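Local atomic coordinates of arginyl-tRNA synthetase, putative (Plasmodium falciparum, PDB entry 5JLD), a protein that probably attaches L-arginine to its cognate tRNA at the expense of ATP, as a class I aminoacyl-tRNA synthetase of the malaria parasite. Residues Ser75-Glu79 with Thr80-Glu84. Numbering follows the deposited sequence.
Sequences SNINE and TIFEE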
loop_
_atom_site.group_PDB
_atom_site.type_symbol
_atom_site.label_atom_id
_atom_site.label_comp_id
_atom_site.label_asym_id
_atom_site.label_seq_id
_atom_site.Cartn_x
_atom_site.Cartn_y
_atom_site.Cartn_z
ATOM N N SER A 75 27.866 1.524 27.609
ATOM C CA SER A 75 28.179 2.252 28.837
ATOM C C SER A 75 27.620 3.672 28.773
ATOM O O SER A 75 27.350 4.280 29.814
ATOM C CB SER A 75 29.690 2.310 29.090
ATOM O OG SER A 75 30.302 3.318 28.285
ATOM N N ASN A 76 27.440 4.212 27.572
ATOM C CA ASN A 76 26.828 5.542 27.527
ATOM C C ASN A 76 25.312 5.552 27.258
ATOM O O ASN A 76 24.727 6.596 26.931
ATOM C CB ASN A 76 27.566 6.417 26.516
ATOM C CG ASN A 76 28.786 7.104 27.133
ATOM O OD1 ASN A 76 28.731 7.603 28.262
ATOM N ND2 ASN A 76 29.898 7.100 26.413
ATOM N N ILE A 77 24.675 4.397 27.441
ATOM C CA ILE A 77 23.215 4.301 27.387
ATOM C C ILE A 77 22.630 4.063 28.785
ATOM O O ILE A 77 23.063 3.167 29.507
ATOM C CB ILE A 77 22.765 3.167 26.451
ATOM C CG1 ILE A 77 23.042 3.542 24.995
ATOM C CG2 ILE A 77 21.283 2.836 26.663
ATOM C CD1 ILE A 77 22.837 2.405 24.012
ATOM N N ASN A 78 21.651 4.871 29.166
ATOM C CA ASN A 78 20.981 4.714 30.459
ATOM C C ASN A 78 19.457 4.774 30.291
ATOM O O ASN A 78 18.873 5.857 30.266
ATOM C CB ASN A 78 21.461 5.793 31.436
ATOM C CG ASN A 78 21.013 5.540 32.867
ATOM O OD1 ASN A 78 20.846 4.392 33.287
ATOM N ND2 ASN A 78 20.820 6.619 33.626
ATOM N N GLU A 79 18.823 3.612 30.145
ATOM C CA GLU A 79 17.392 3.560 29.840
ATOM C C GLU A 79 16.675 2.484 30.643
ATOM O O GLU A 79 16.986 1.293 30.524
ATOM C CB GLU A 79 17.150 3.304 28.338
ATOM C CG GLU A 79 17.805 4.303 27.396
ATOM C CD GLU A 79 17.196 5.679 27.505
ATOM O OE1 GLU A 79 16.044 5.774 27.967
ATOM O OE2 GLU A 79 17.874 6.669 27.155
ATOM N N THR A 80 15.692 2.893 31.435
ATOM C CA THR A 80 14.947 1.925 32.226
ATOM C C THR A 80 14.008 1.100 31.352
ATOM O O THR A 80 13.544 0.048 31.776
ATOM C CB THR A 80 14.123 2.593 33.346
ATOM O OG1 THR A 80 13.167 3.493 32.776
ATOM C CG2 THR A 80 15.034 3.358 34.303
ATOM N N ILE A 81 13.729 1.560 30.132
ATOM C CA ILE A 81 12.825 0.806 29.257
ATOM C C ILE A 81 13.511 -0.404 28.633
ATOM O O ILE A 81 12.861 -1.279 28.059
ATOM C CB ILE A 81 12.248 1.688 28.144
ATOM C CG1 ILE A 81 13.342 2.105 27.163
ATOM C CG2 ILE A 81 11.564 2.913 28.751
ATOM C CD1 ILE A 81 12.796 2.733 25.912
ATOM N N PHE A 82 14.831 -0.446 28.741
ATOM C CA PHE A 82 15.597 -1.610 28.325
ATOM C C PHE A 82 15.711 -2.588 29.487
ATOM O O PHE A 82 16.319 -2.271 30.508
ATOM C CB PHE A 82 16.992 -1.205 27.848
ATOM C CG PHE A 82 16.989 -0.405 26.593
ATOM C CD1 PHE A 82 15.941 -0.512 25.694
ATOM C CD2 PHE A 82 18.031 0.462 26.309
ATOM C CE1 PHE A 82 15.927 0.234 24.519
ATOM C CE2 PHE A 82 18.031 1.214 25.143
ATOM C CZ PHE A 82 16.971 1.097 24.243
ATOM N N GLU A 83 15.116 -3.764 29.340
ATOM C CA GLU A 83 15.264 -4.805 30.355
ATOM C C GLU A 83 16.664 -5.389 30.280
ATOM O O GLU A 83 17.237 -5.821 31.280
ATOM C CB GLU A 83 14.222 -5.902 30.164
ATOM C CG GLU A 83 14.536 -7.214 30.883
ATOM C CD GLU A 83 13.679 -8.350 30.371
ATOM O OE1 GLU A 83 12.452 -8.318 30.619
ATOM O OE2 GLU A 83 14.224 -9.261 29.707
ATOM N N GLU A 84 17.211 -5.387 29.073
ATOM C CA GLU A 84 18.531 -5.934 28.832
ATOM C C GLU A 84 19.169 -5.248 27.628
ATOM O O GLU A 84 18.489 -4.889 26.666
ATOM C CB GLU A 84 18.439 -7.445 28.618
ATOM C CG GLU A 84 19.566 -8.052 27.815
ATOM C CD GLU A 84 19.357 -9.536 27.579
ATOM O OE1 GLU A 84 18.607 -10.152 28.365
ATOM O OE2 GLU A 84 19.913 -10.078 26.597
#
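A type I beta turn from Glu79 to Phe82 reverses the chain where the loop after helix 66-75 enters strand 82-86. It is closed by a hydrogen bond from Phe82 N to Glu79 O, 3.3 Å long and moderately bent, with an N-H...O angle of 151°. The amide nitrogen sits well above the plane of the Glu79 carbonyl. Thr80 and Ile81 occupy the corners of the turn, and Ile81 CG1 comes within 4.2 Å of Glu79 CB.

The side chains at the two ends of the turn run next to each other in the same direction. Glu79 CB lies 3.6 Å from Phe82 CD2, and Glu79 CG is 3.8 Å from Phe82 CE2, so the aliphatic part of the glutamate lies obliquely against the CD2-CE2 side of the ring. The chain bends at chi2 and carries the carboxylate away from the ring, the two planes standing 71° apart. Within the N-terminal domain, strand 82-86 is an edge strand of a four-stranded antiparallel sheet and pairs with strand 93-97, where Val95 also touches the buried Phe82; a classic beta bulge sets Glu83 and Glu84 together opposite Lys96, and both keep backbone hydrogen bonds to it.

Ile77 reaches the same phenylalanine at its edge, its CG2 methyl near the ring plane and 3.9 Å from Phe82 CE2. A chi1 of -71° sets CG2 anti to the backbone N and so directs this methyl to the ring edge. Ile77 also packs on Phe18 and Ser21 of helix 10-25.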